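CTP:phosphocholine Cytidylyltransferase (Streptococcus pneumoniae, PDB 1JYK) catalyses the transfer of a cytidylyl group from CTP to phosphocholine, making CDP-choline in this pneumococcus. Local coordinates at residues Glu116-Ser121 against Ser183-Pro188; Ser142-Val147 against Leu222-Glu227; Ala28-Ala33 against Tyr122-Asp127. All coordinates share one frame; numbering follows the deposited sequence.

Contact 1. Residues Glu116-Ser121 against Ser183-Pro188; sequences EELANS and SFWDAP
Trp185 O is gripped by two consecutive backbone N-H groups, the arrangement of a G1 beta bulge, here at the start of the strand pair. Asn120 N comes closest, at 2.7 Å from Trp185 O, and Ser121 N lies 3.3 Å from the same oxygen; both bonds are bent and weak. The chain can present two donors here because Leu118 to Ser121 forms a type II turn with Asn120 at its third position, in the left-handed region (phi 59°, psi 40°). Ser121 N is shared, since it also donates weakly to Leu118 O at the start of the turn. The Ser121-Trp185 pair is closed in the other direction by a sounder bond, Trp185 N to Ser121 O, 3.0 Å.

The Phe184 ring lies obliquely beside the Asn120-Ser121 peptide, with CE1 3.5 Å from Asn120 C; placing CG anti to the backbone N (chi1 173°) brings it there. Leu118 CD1 approaches Trp185 CD1 to 4.0 Å, while the indole NE1 is tied to Ser183 OG within its own strand. At the other end a water donates to Asn120 OD1 (2.7 Å) and accepts from Ala187 N (3.1 Å), bridging turn and helix start.

Asp186 is the N-cap of helix 187-201: its side chain caps a backbone N of the first turn, and OD1 bonds Thr189 OG1. That helix packs Ala190 and Ile193 against Leu118, and Ile193 also touches Trp185. The bulge thus sits where strand 121-125 begins beside antiparallel strand 182-185, just before the latter turns into the helix.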
ATOM      1  N   GLU A 116     -15.328  -2.773   2.438  1.00 18.25           N
ATOM      2  CA  GLU A 116     -16.157  -3.593   1.565  1.00 20.42           C
ATOM      3  C   GLU A 116     -15.632  -3.648   0.127  1.00 20.26           C
ATOM      4  O   GLU A 116     -16.164  -4.373  -0.709  1.00 22.04           O
ATOM      5  CB  GLU A 116     -17.605  -3.093   1.597  1.00 23.26           C
ATOM      6  CG  GLU A 116     -18.197  -2.972   3.021  1.00 30.07           C
ATOM      7  CD  GLU A 116     -18.127  -4.271   3.844  1.00 33.17           C
ATOM      8  OE1 GLU A 116     -18.148  -5.372   3.253  1.00 34.55           O
ATOM      9  OE2 GLU A 116     -18.053  -4.194   5.090  1.00 34.79           O
ATOM     10  N   GLU A 117     -14.574  -2.894  -0.152  1.00 20.04           N
ATOM     11  CA  GLU A 117     -13.975  -2.867  -1.484  1.00 20.14           C
ATOM     12  C   GLU A 117     -12.708  -3.716  -1.533  1.00 20.15           C
ATOM     13  O   GLU A 117     -12.085  -3.853  -2.583  1.00 19.96           O
ATOM     14  CB  GLU A 117     -13.614  -1.431  -1.860  1.00 21.22           C
ATOM     15  CG  GLU A 117     -14.771  -0.462  -1.765  1.00 25.92           C
ATOM     16  CD  GLU A 117     -15.563  -0.383  -3.056  1.00 29.27           C
ATOM     17  OE1 GLU A 117     -15.226  -1.112  -4.015  1.00 31.02           O
ATOM     18  OE2 GLU A 117     -16.522   0.415  -3.116  1.00 33.52           O
ATOM     19  N   LEU A 118     -12.327  -4.285  -0.395  1.00 19.82           N
ATOM     20  CA  LEU A 118     -11.108  -5.078  -0.319  1.00 19.59           C
ATOM     21  C   LEU A 118     -11.038  -6.293  -1.241  1.00 19.70           C
ATOM     22  O   LEU A 118      -9.977  -6.584  -1.806  1.00 20.48           O
ATOM     23  CB  LEU A 118     -10.860  -5.516   1.125  1.00 18.76           C
ATOM     24  CG  LEU A 118      -9.476  -6.111   1.411  1.00 18.30           C
ATOM     25  CD1 LEU A 118      -8.372  -5.155   0.967  1.00 17.53           C
ATOM     26  CD2 LEU A 118      -9.367  -6.391   2.898  1.00 17.07           C
ATOM     27  N   ALA A 119     -12.153  -6.999  -1.394  1.00 20.19           N
ATOM     28  CA  ALA A 119     -12.198  -8.197  -2.234  1.00 20.06           C
ATOM     29  C   ALA A 119     -11.674  -7.984  -3.651  1.00 19.70           C
ATOM     30  O   ALA A 119     -12.160  -7.118  -4.380  1.00 19.70           O
ATOM     31  CB  ALA A 119     -13.620  -8.741  -2.286  1.00 21.87           C
ATOM     32  N   ASN A 120     -10.688  -8.796  -4.030  1.00 19.24           N
ATOM     33  CA  ASN A 120     -10.077  -8.734  -5.352  1.00 19.93           C
ATOM     34  C   ASN A 120      -9.475  -7.373  -5.638  1.00 19.80           C
ATOM     35  O   ASN A 120      -9.550  -6.860  -6.757  1.00 20.25           O
ATOM     36  CB  ASN A 120     -11.111  -9.082  -6.412  1.00 21.74           C
ATOM     37  CG  ASN A 120     -11.533 -10.529  -6.338  1.00 24.06           C
ATOM     38  OD1 ASN A 120     -10.692 -11.423  -6.225  1.00 25.06           O
ATOM     39  ND2 ASN A 120     -12.836 -10.772  -6.389  1.00 25.96           N
ATOM     40  N   SER A 121      -8.854  -6.797  -4.617  1.00 19.06           N
ATOM     41  CA  SER A 121      -8.250  -5.488  -4.748  1.00 18.44           C
ATOM     42  C   SER A 121      -6.777  -5.439  -4.359  1.00 16.93           C
ATOM     43  O   SER A 121      -6.311  -6.193  -3.500  1.00 16.65           O
ATOM     44  CB  SER A 121      -9.032  -4.490  -3.893  1.00 19.80           C
ATOM     45  OG  SER A 121      -8.364  -3.244  -3.817  1.00 23.68           O
ATOM     46  N   SER A 183       0.248  -5.240  -2.484  1.00 12.61           N
ATOM     47  CA  SER A 183      -0.328  -6.533  -2.143  1.00 13.44           C
ATOM     48  C   SER A 183      -1.687  -6.668  -2.821  1.00 13.86           C
ATOM     49  O   SER A 183      -2.302  -5.667  -3.190  1.00 15.04           O
ATOM     50  CB  SER A 183      -0.478  -6.670  -0.618  1.00 14.19           C
ATOM     51  OG  SER A 183      -1.342  -5.683  -0.065  1.00 13.16           O
ATOM     52  N   PHE A 184      -2.144  -7.902  -2.999  1.00 13.85           N
ATOM     53  CA  PHE A 184      -3.437  -8.172  -3.619  1.00 14.24           C
ATOM     54  C   PHE A 184      -4.211  -9.127  -2.721  1.00 14.81           C
ATOM     55  O   PHE A 184      -3.627 -10.028  -2.122  1.00 14.50           O
ATOM     56  CB  PHE A 184      -3.253  -8.803  -4.999  1.00 15.47           C
ATOM     57  CG  PHE A 184      -4.539  -9.252  -5.632  1.00 15.90           C
ATOM     58  CD1 PHE A 184      -5.346  -8.344  -6.325  1.00 16.82           C
ATOM     59  CD2 PHE A 184      -4.960 -10.575  -5.522  1.00 14.88           C
ATOM     60  CE1 PHE A 184      -6.554  -8.748  -6.896  1.00 14.75           C
ATOM     61  CE2 PHE A 184      -6.164 -10.989  -6.088  1.00 15.36           C
ATOM     62  CZ  PHE A 184      -6.963 -10.073  -6.775  1.00 16.18           C
ATOM     63  N   TRP A 185      -5.521  -8.936  -2.636  1.00 14.94           N
ATOM     64  CA  TRP A 185      -6.347  -9.776  -1.776  1.00 15.71           C
ATOM     65  C   TRP A 185      -7.535 -10.372  -2.502  1.00 16.32           C
ATOM     66  O   TRP A 185      -8.306  -9.641  -3.130  1.00 16.19           O
ATOM     67  CB  TRP A 185      -6.806  -8.949  -0.574  1.00 13.69           C
ATOM     68  CG  TRP A 185      -5.627  -8.363   0.089  1.00 14.46           C
ATOM     69  CD1 TRP A 185      -5.066  -7.140  -0.158  1.00 14.42           C
ATOM     70  CD2 TRP A 185      -4.732  -9.050   0.972  1.00 15.08           C
ATOM     71  NE1 TRP A 185      -3.863  -7.033   0.503  1.00 15.33           N
ATOM     72  CE2 TRP A 185      -3.633  -8.187   1.205  1.00 14.54           C
ATOM     73  CE3 TRP A 185      -4.740 -10.315   1.579  1.00 14.94           C
ATOM     74  CZ2 TRP A 185      -2.556  -8.552   2.022  1.00 15.68           C
ATOM     75  CZ3 TRP A 185      -3.676 -10.675   2.391  1.00 13.86           C
ATOM     76  CH2 TRP A 185      -2.595  -9.794   2.605  1.00 14.53           C
ATOM     77  N   ASP A 186      -7.675 -11.695  -2.430  1.00 16.54           N
ATOM     78  CA  ASP A 186      -8.802 -12.356  -3.077  1.00 18.46           C
ATOM     79  C   ASP A 186     -10.052 -12.218  -2.203  1.00 18.62           C
ATOM     80  O   ASP A 186      -9.970 -11.771  -1.053  1.00 17.86           O
ATOM     81  CB  ASP A 186      -8.494 -13.834  -3.372  1.00 19.83           C
ATOM     82  CG  ASP A 186      -8.169 -14.628  -2.128  1.00 19.80           C
ATOM     83  OD1 ASP A 186      -8.760 -14.361  -1.069  1.00 19.78           O
ATOM     84  OD2 ASP A 186      -7.310 -15.527  -2.214  1.00 22.58           O
ATOM     85  N   ALA A 187     -11.207 -12.583  -2.758  1.00 19.24           N
ATOM     86  CA  ALA A 187     -12.483 -12.457  -2.055  1.00 20.26           C
ATOM     87  C   ALA A 187     -12.569 -13.240  -0.740  1.00 21.58           C
ATOM     88  O   ALA A 187     -12.942 -12.688   0.294  1.00 21.78           O
ATOM     89  CB  ALA A 187     -13.619 -12.849  -2.987  1.00 18.93           C
ATOM     90  N   PRO A 188     -12.251 -14.542  -0.762  1.00 22.12           N
ATOM     91  CA  PRO A 188     -12.324 -15.299   0.490  1.00 22.10           C
ATOM     92  C   PRO A 188     -11.451 -14.702   1.596  1.00 21.75           C
ATOM     93  O   PRO A 188     -11.861 -14.646   2.759  1.00 22.48           O
ATOM     94  CB  PRO A 188     -11.862 -16.699   0.094  1.00 22.70           C
ATOM     95  CG  PRO A 188     -12.095 -16.777  -1.373  1.00 22.99           C
ATOM     96  CD  PRO A 188     -11.862 -15.396  -1.896  1.00 22.42           C
TER
HETATM   97  O   HOH W   1     -11.459 -13.968  -5.534  1.00 37.31           O

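Contact 2. Residues Ser142-Val147 against Leu222-Glu227; sequences STYFSV and LDVYVE
The Tyr225 ring receives Ser142 O at its edge, in the ring plane, with CD1 3.7 Å from that oxygen. The Phe145 ring is met differently. Thr143 CG2, two residues back on the same strand, stands over one face near the rim, while Glu227 CG approaches obliquely to 3.6 Å from Phe145 CD1. Glu227 can do so because its CG is anti to the backbone N (chi1 174°) and the chain then bends, sending the carboxylate away from the strand pair. Its CB also presses on Thr143 CG2, 3.5 Å away.

Tyr144 and Val224 meet on the reverse face, where Val224 CG1 lies obliquely to the ring, 3.6 Å from Tyr144 CD2. Four backbone bonds join the strands in turn: Tyr225 N to Ser142 O, Tyr144 N to Tyr225 O (2.8 Å), Glu227 N to Tyr144 O (2.9 Å) and Ser146 N to Glu227 O. Arg141 makes a cation-pi contact with Tyr225, and Leu158 packs against both Tyr144 and Val226. Such a ladder, every second residue bonding to the two residues that flank its partner, as Tyr144 does with Tyr225 and Glu227, is the signature of parallel beta pairing, here in the mixed sheet of a nucleotidyltransferase fold.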
ATOM      1  N   SER A 142      -4.402 -14.235  -2.720  1.00 17.25           N
ATOM      2  CA  SER A 142      -3.851 -13.096  -1.992  1.00 16.57           C
ATOM      3  C   SER A 142      -2.332 -13.153  -2.106  1.00 17.00           C
ATOM      4  O   SER A 142      -1.719 -14.206  -1.877  1.00 16.04           O
ATOM      5  CB  SER A 142      -4.294 -13.143  -0.531  1.00 16.91           C
ATOM      6  OG  SER A 142      -5.707 -13.112  -0.456  1.00 17.64           O
ATOM      7  N   THR A 143      -1.732 -12.017  -2.448  1.00 15.08           N
ATOM      8  CA  THR A 143      -0.293 -11.956  -2.662  1.00 15.47           C
ATOM      9  C   THR A 143       0.388 -10.713  -2.111  1.00 15.76           C
ATOM     10  O   THR A 143      -0.165  -9.609  -2.152  1.00 15.28           O
ATOM     11  CB  THR A 143       0.022 -11.999  -4.182  1.00 15.29           C
ATOM     12  OG1 THR A 143      -0.561 -13.168  -4.762  1.00 17.70           O
ATOM     13  CG2 THR A 143       1.517 -11.999  -4.431  1.00 15.55           C
ATOM     14  N   TYR A 144       1.597 -10.910  -1.598  1.00 14.41           N
ATOM     15  CA  TYR A 144       2.417  -9.817  -1.115  1.00 14.02           C
ATOM     16  C   TYR A 144       3.540  -9.744  -2.140  1.00 15.08           C
ATOM     17  O   TYR A 144       4.236 -10.741  -2.349  1.00 15.71           O
ATOM     18  CB  TYR A 144       3.042 -10.142   0.241  1.00 14.68           C
ATOM     19  CG  TYR A 144       2.219  -9.737   1.432  1.00 13.89           C
ATOM     20  CD1 TYR A 144       1.927  -8.405   1.685  1.00 13.40           C
ATOM     21  CD2 TYR A 144       1.729 -10.697   2.313  1.00 15.55           C
ATOM     22  CE1 TYR A 144       1.165  -8.034   2.788  1.00 14.45           C
ATOM     23  CE2 TYR A 144       0.968 -10.339   3.418  1.00 15.20           C
ATOM     24  CZ  TYR A 144       0.690  -9.008   3.649  1.00 14.53           C
ATOM     25  OH  TYR A 144      -0.054  -8.655   4.744  1.00 15.89           O
ATOM     26  N   PHE A 145       3.703  -8.602  -2.803  1.00 14.08           N
ATOM     27  CA  PHE A 145       4.799  -8.445  -3.755  1.00 13.16           C
ATOM     28  C   PHE A 145       5.917  -7.900  -2.880  1.00 14.02           C
ATOM     29  O   PHE A 145       5.866  -6.753  -2.435  1.00 13.94           O
ATOM     30  CB  PHE A 145       4.397  -7.472  -4.862  1.00 13.36           C
ATOM     31  CG  PHE A 145       3.334  -8.022  -5.762  1.00 13.25           C
ATOM     32  CD1 PHE A 145       3.663  -8.576  -6.997  1.00 14.59           C
ATOM     33  CD2 PHE A 145       2.006  -8.043  -5.350  1.00 14.14           C
ATOM     34  CE1 PHE A 145       2.683  -9.150  -7.812  1.00 14.83           C
ATOM     35  CE2 PHE A 145       1.019  -8.613  -6.154  1.00 15.19           C
ATOM     36  CZ  PHE A 145       1.360  -9.170  -7.390  1.00 15.47           C
ATOM     37  N   SER A 146       6.918  -8.746  -2.627  1.00 13.51           N
ATOM     38  CA  SER A 146       8.013  -8.418  -1.721  1.00 13.32           C
ATOM     39  C   SER A 146       9.438  -8.293  -2.260  1.00 13.76           C
ATOM     40  O   SER A 146       9.909  -9.151  -3.007  1.00 15.62           O
ATOM     41  CB  SER A 146       8.025  -9.453  -0.593  1.00 12.63           C
ATOM     42  OG  SER A 146       9.097  -9.223   0.300  1.00 13.39           O
ATOM     43  N   VAL A 147      10.122  -7.226  -1.858  1.00 14.37           N
ATOM     44  CA  VAL A 147      11.508  -7.018  -2.250  1.00 16.09           C
ATOM     45  C   VAL A 147      12.358  -7.360  -1.023  1.00 17.26           C
ATOM     46  O   VAL A 147      11.890  -7.251   0.118  1.00 16.25           O
ATOM     47  CB  VAL A 147      11.807  -5.540  -2.648  1.00 15.85           C
ATOM     48  CG1 VAL A 147      11.129  -5.197  -3.975  1.00 14.89           C
ATOM     49  CG2 VAL A 147      11.350  -4.597  -1.545  1.00 16.62           C
ATOM     50  N   LEU A 222      -5.462 -16.985   7.515  1.00 23.32           N
ATOM     51  CA  LEU A 222      -5.451 -16.522   6.140  1.00 21.76           C
ATOM     52  C   LEU A 222      -4.466 -17.235   5.238  1.00 21.90           C
ATOM     53  O   LEU A 222      -3.428 -17.715   5.683  1.00 22.72           O
ATOM     54  CB  LEU A 222      -5.168 -15.018   6.113  1.00 20.96           C
ATOM     55  CG  LEU A 222      -6.025 -14.154   7.044  1.00 21.01           C
ATOM     56  CD1 LEU A 222      -5.383 -12.779   7.224  1.00 20.95           C
ATOM     57  CD2 LEU A 222      -7.429 -14.039   6.475  1.00 19.09           C
ATOM     58  N   ASP A 223      -4.813 -17.302   3.957  1.00 21.65           N
ATOM     59  CA  ASP A 223      -3.964 -17.925   2.950  1.00 21.78           C
ATOM     60  C   ASP A 223      -3.428 -16.792   2.076  1.00 21.87           C
ATOM     61  O   ASP A 223      -4.160 -16.234   1.251  1.00 22.40           O
ATOM     62  CB  ASP A 223      -4.767 -18.905   2.091  1.00 22.68           C
ATOM     63  CG  ASP A 223      -5.223 -20.127   2.869  1.00 26.02           C
ATOM     64  OD1 ASP A 223      -4.640 -20.420   3.935  1.00 27.03           O
ATOM     65  OD2 ASP A 223      -6.169 -20.794   2.414  1.00 28.81           O
ATOM     66  N   VAL A 224      -2.162 -16.449   2.281  1.00 19.94           N
ATOM     67  CA  VAL A 224      -1.512 -15.384   1.524  1.00 18.92           C
ATOM     68  C   VAL A 224      -0.190 -15.914   0.994  1.00 18.07           C
ATOM     69  O   VAL A 224       0.491 -16.692   1.660  1.00 17.77           O
ATOM     70  CB  VAL A 224      -1.227 -14.148   2.403  1.00 18.34           C
ATOM     71  CG1 VAL A 224      -1.034 -12.911   1.514  1.00 16.28           C
ATOM     72  CG2 VAL A 224      -2.364 -13.949   3.407  1.00 18.47           C
ATOM     73  N   TYR A 225       0.175 -15.482  -0.201  1.00 16.83           N
ATOM     74  CA  TYR A 225       1.401 -15.950  -0.806  1.00 17.56           C
ATOM     75  C   TYR A 225       2.367 -14.828  -1.106  1.00 17.22           C
ATOM     76  O   TYR A 225       1.989 -13.662  -1.126  1.00 18.61           O
ATOM     77  CB  TYR A 225       1.064 -16.733  -2.067  1.00 17.87           C
ATOM     78  CG  TYR A 225       0.244 -17.949  -1.747  1.00 20.95           C
ATOM     79  CD1 TYR A 225      -1.122 -17.844  -1.496  1.00 20.66           C
ATOM     80  CD2 TYR A 225       0.841 -19.206  -1.649  1.00 22.02           C
ATOM     81  CE1 TYR A 225      -1.872 -18.962  -1.159  1.00 22.57           C
ATOM     82  CE2 TYR A 225       0.100 -20.327  -1.311  1.00 22.64           C
ATOM     83  CZ  TYR A 225      -1.252 -20.197  -1.069  1.00 23.02           C
ATOM     84  OH  TYR A 225      -1.988 -21.310  -0.752  1.00 27.95           O
ATOM     85  N   VAL A 226       3.623 -15.192  -1.331  1.00 16.26           N
ATOM     86  CA  VAL A 226       4.660 -14.217  -1.609  1.00 16.23           C
ATOM     87  C   VAL A 226       5.126 -14.257  -3.060  1.00 17.34           C
ATOM     88  O   VAL A 226       5.394 -15.327  -3.607  1.00 16.87           O
ATOM     89  CB  VAL A 226       5.886 -14.446  -0.690  1.00 15.79           C
ATOM     90  CG1 VAL A 226       6.967 -13.416  -0.977  1.00 16.04           C
ATOM     91  CG2 VAL A 226       5.464 -14.362   0.766  1.00 16.34           C
ATOM     92  N   GLU A 227       5.197 -13.081  -3.678  1.00 17.07           N
ATOM     93  CA  GLU A 227       5.679 -12.947  -5.041  1.00 17.62           C
ATOM     94  C   GLU A 227       6.999 -12.207  -4.879  1.00 16.99           C
ATOM     95  O   GLU A 227       7.016 -11.006  -4.626  1.00 16.38           O
ATOM     96  CB  GLU A 227       4.703 -12.124  -5.876  1.00 21.12           C
ATOM     97  CG  GLU A 227       5.193 -11.795  -7.284  1.00 26.70           C
ATOM     98  CD  GLU A 227       5.268 -13.011  -8.191  1.00 30.88           C
ATOM     99  OE1 GLU A 227       4.532 -13.996  -7.950  1.00 32.31           O
ATOM    100  OE2 GLU A 227       6.068 -12.977  -9.150  1.00 33.82           O
TER

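Contact 3. Residues Ala28-Ala33 against Tyr122-Asp127; sequences AIILAA and YVIDAD
This is a parallel strand pair in the middle of the central sheet, its centre about 4 Å from the centre of the chain, and it illustrates how parallel strands build the core of a nucleotidyltransferase fold. Three short backbone bonds carry the ladder: Ile29 N to Tyr122 O, at 2.7 Å, then Ile124 N to Ile29 O and Leu31 N to Ile124 O.

Toward the C-terminal end the strands begin to splay. Ala126 N still reaches Leu31 O, but at 3.3 Å, and a water joins the pair by donating to Leu31 O (2.7 Å) and accepting from Ala126 N. Ala126 CB turns toward the partner strand and touches Ala32 CB at 3.7 Å, with Ile30 CG2 close by.

On the face carrying Ala28, Ile30, Tyr122 and Ile124, the tip of Ile124 folds back: CD1 comes to 4.0 Å from Ala28 CB. The reverse face brings Leu31 CD1 to 3.9 Å from Val123 CG1, and the same methyl touches Asp125 OD1. Leu31 has CG beside its backbone N (chi1 -53°), which leaves CD1 leaning across the gap between the strands.

Just past the pair, Asp127 forms salt bridges with Arg38 and Lys48, residues of the segment that follows strand 27-32 and holds the glycine-rich signature sequence of the family. Helix 58-68 lies over the first face, touching Ala28, Ile30 and Ile124. Strand 27-32 is flanked on its other edge by parallel strand 74-78, whereas strand 121-125 has antiparallel strand 182-185 as its further neighbour.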
ATOM      1  N   ALA A  28      -8.108  -1.388  -7.288  1.00 15.96           N
ATOM      2  CA  ALA A  28      -6.941  -0.972  -6.530  1.00 14.84           C
ATOM      3  C   ALA A  28      -7.283   0.121  -5.528  1.00 15.18           C
ATOM      4  O   ALA A  28      -8.076   1.020  -5.814  1.00 16.19           O
ATOM      5  CB  ALA A  28      -5.847  -0.486  -7.473  1.00 14.29           C
ATOM      6  N   ILE A  29      -6.679   0.023  -4.352  1.00 14.51           N
ATOM      7  CA  ILE A  29      -6.860   0.993  -3.284  1.00 14.49           C
ATOM      8  C   ILE A  29      -5.476   1.584  -3.039  1.00 14.01           C
ATOM      9  O   ILE A  29      -4.519   0.847  -2.794  1.00 14.31           O
ATOM     10  CB  ILE A  29      -7.361   0.313  -1.979  1.00 14.02           C
ATOM     11  CG1 ILE A  29      -8.788  -0.201  -2.169  1.00 14.68           C
ATOM     12  CG2 ILE A  29      -7.288   1.289  -0.818  1.00 13.76           C
ATOM     13  CD1 ILE A  29      -9.142  -1.370  -1.254  1.00 14.04           C
ATOM     14  N   ILE A  30      -5.361   2.902  -3.129  1.00 13.44           N
ATOM     15  CA  ILE A  30      -4.085   3.567  -2.904  1.00 13.09           C
ATOM     16  C   ILE A  30      -4.171   4.374  -1.611  1.00 14.18           C
ATOM     17  O   ILE A  30      -5.051   5.230  -1.449  1.00 13.55           O
ATOM     18  CB  ILE A  30      -3.712   4.504  -4.088  1.00 12.03           C
ATOM     19  CG1 ILE A  30      -3.731   3.709  -5.398  1.00 12.82           C
ATOM     20  CG2 ILE A  30      -2.334   5.123  -3.859  1.00 11.59           C
ATOM     21  CD1 ILE A  30      -3.361   4.524  -6.630  1.00 13.01           C
ATOM     22  N   LEU A  31      -3.263   4.084  -0.686  1.00 13.57           N
ATOM     23  CA  LEU A  31      -3.238   4.764   0.601  1.00 14.52           C
ATOM     24  C   LEU A  31      -2.408   6.040   0.502  1.00 14.73           C
ATOM     25  O   LEU A  31      -1.179   5.992   0.474  1.00 16.73           O
ATOM     26  CB  LEU A  31      -2.659   3.829   1.669  1.00 14.54           C
ATOM     27  CG  LEU A  31      -3.325   2.453   1.785  1.00 14.83           C
ATOM     28  CD1 LEU A  31      -2.574   1.602   2.806  1.00 15.74           C
ATOM     29  CD2 LEU A  31      -4.778   2.611   2.187  1.00 16.42           C
ATOM     30  N   ALA A  32      -3.090   7.184   0.454  1.00 13.99           N
ATOM     31  CA  ALA A  32      -2.417   8.469   0.325  1.00 14.04           C
ATOM     32  C   ALA A  32      -2.950   9.554   1.278  1.00 15.10           C
ATOM     33  O   ALA A  32      -2.891  10.741   0.953  1.00 15.55           O
ATOM     34  CB  ALA A  32      -2.536   8.952  -1.129  1.00 13.97           C
ATOM     35  N   ALA A  33      -3.441   9.164   2.453  1.00 15.26           N
ATOM     36  CA  ALA A  33      -3.993  10.140   3.394  1.00 16.23           C
ATOM     37  C   ALA A  33      -3.039  10.703   4.450  1.00 16.55           C
ATOM     38  O   ALA A  33      -3.255  11.806   4.954  1.00 16.82           O
ATOM     39  CB  ALA A  33      -5.216   9.542   4.082  1.00 15.57           C
ATOM     40  N   TYR A 122      -6.043  -4.554  -5.027  1.00 16.25           N
ATOM     41  CA  TYR A 122      -4.637  -4.332  -4.720  1.00 14.97           C
ATOM     42  C   TYR A 122      -4.676  -3.234  -3.665  1.00 15.46           C
ATOM     43  O   TYR A 122      -5.585  -2.401  -3.674  1.00 16.04           O
ATOM     44  CB  TYR A 122      -3.878  -3.775  -5.932  1.00 14.93           C
ATOM     45  CG  TYR A 122      -3.419  -4.812  -6.919  1.00 13.35           C
ATOM     46  CD1 TYR A 122      -2.180  -5.441  -6.779  1.00 13.00           C
ATOM     47  CD2 TYR A 122      -4.237  -5.189  -7.983  1.00 13.15           C
ATOM     48  CE1 TYR A 122      -1.773  -6.428  -7.682  1.00 13.70           C
ATOM     49  CE2 TYR A 122      -3.839  -6.172  -8.886  1.00 13.13           C
ATOM     50  CZ  TYR A 122      -2.611  -6.787  -8.729  1.00 13.63           C
ATOM     51  OH  TYR A 122      -2.243  -7.769  -9.612  1.00 15.59           O
ATOM     52  N   VAL A 123      -3.715  -3.243  -2.751  1.00 14.04           N
ATOM     53  CA  VAL A 123      -3.607  -2.197  -1.743  1.00 13.53           C
ATOM     54  C   VAL A 123      -2.206  -1.682  -2.024  1.00 13.84           C
ATOM     55  O   VAL A 123      -1.245  -2.449  -1.992  1.00 13.71           O
ATOM     56  CB  VAL A 123      -3.707  -2.746  -0.296  1.00 14.06           C
ATOM     57  CG1 VAL A 123      -3.419  -1.627   0.708  1.00 11.41           C
ATOM     58  CG2 VAL A 123      -5.104  -3.318  -0.060  1.00 12.66           C
ATOM     59  N   ILE A 124      -2.091  -0.389  -2.292  1.00 13.42           N
ATOM     60  CA  ILE A 124      -0.815   0.206  -2.646  1.00 12.76           C
ATOM     61  C   ILE A 124      -0.431   1.413  -1.807  1.00 13.98           C
ATOM     62  O   ILE A 124      -1.251   2.302  -1.582  1.00 13.64           O
ATOM     63  CB  ILE A 124      -0.852   0.634  -4.127  1.00 13.51           C
ATOM     64  CG1 ILE A 124      -1.159  -0.588  -4.991  1.00 14.19           C
ATOM     65  CG2 ILE A 124       0.458   1.306  -4.531  1.00 13.69           C
ATOM     66  CD1 ILE A 124      -2.056  -0.288  -6.170  1.00 16.48           C
ATOM     67  N   ASP A 125       0.815   1.441  -1.346  1.00 14.25           N
ATOM     68  CA  ASP A 125       1.310   2.573  -0.570  1.00 17.16           C
ATOM     69  C   ASP A 125       1.680   3.620  -1.613  1.00 18.30           C
ATOM     70  O   ASP A 125       2.310   3.297  -2.618  1.00 17.20           O
ATOM     71  CB  ASP A 125       2.559   2.193   0.226  1.00 19.75           C
ATOM     72  CG  ASP A 125       2.250   1.334   1.444  1.00 22.18           C
ATOM     73  OD1 ASP A 125       1.064   1.171   1.807  1.00 23.05           O
ATOM     74  OD2 ASP A 125       3.219   0.818   2.044  1.00 25.37           O
ATOM     75  N   ALA A 126       1.301   4.871  -1.368  1.00 19.99           N
ATOM     76  CA  ALA A 126       1.570   5.942  -2.319  1.00 20.90           C
ATOM     77  C   ALA A 126       2.973   6.540  -2.294  1.00 22.10           C
ATOM     78  O   ALA A 126       3.308   7.342  -3.167  1.00 24.65           O
ATOM     79  CB  ALA A 126       0.534   7.055  -2.144  1.00 22.20           C
ATOM     80  N   ASP A 127       3.797   6.167  -1.318  1.00 21.59           N
ATOM     81  CA  ASP A 127       5.148   6.723  -1.242  1.00 22.86           C
ATOM     82  C   ASP A 127       6.257   5.826  -1.792  1.00 22.19           C
ATOM     83  O   ASP A 127       7.390   5.846  -1.303  1.00 24.09           O
ATOM     84  CB  ASP A 127       5.482   7.115   0.195  1.00 25.28           C
ATOM     85  CG  ASP A 127       5.126   6.035   1.188  1.00 28.13           C
ATOM     86  OD1 ASP A 127       4.963   4.866   0.778  1.00 29.34           O
ATOM     87  OD2 ASP A 127       5.011   6.365   2.385  1.00 30.33           O
TER
HETATM   88  O   HOH W   2       1.079   5.424   1.746  1.00 25.66           O

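The three contacts step across one mixed sheet. Contact 3 joins strands 27-32 and 121-125, contact 1 carries on from 121-125 to antiparallel 182-185, and contact 2 pairs 142-149, the next neighbour of 182-185, with 224-228. Their centres lie about 12 Å (contacts 1 and 2), about 13 Å (1 and 3) and about 16 Å (2 and 3) apart. Along the chain contact 3 closes before contact 2 opens, while contact 1 interleaves with both. Strand 182-185 is therefore the seam: Phe184 N meets Thr143 O on one side, Ser183 O meets Val123 N on the other, uniting the N-terminal parallel strands with the later part of the chain.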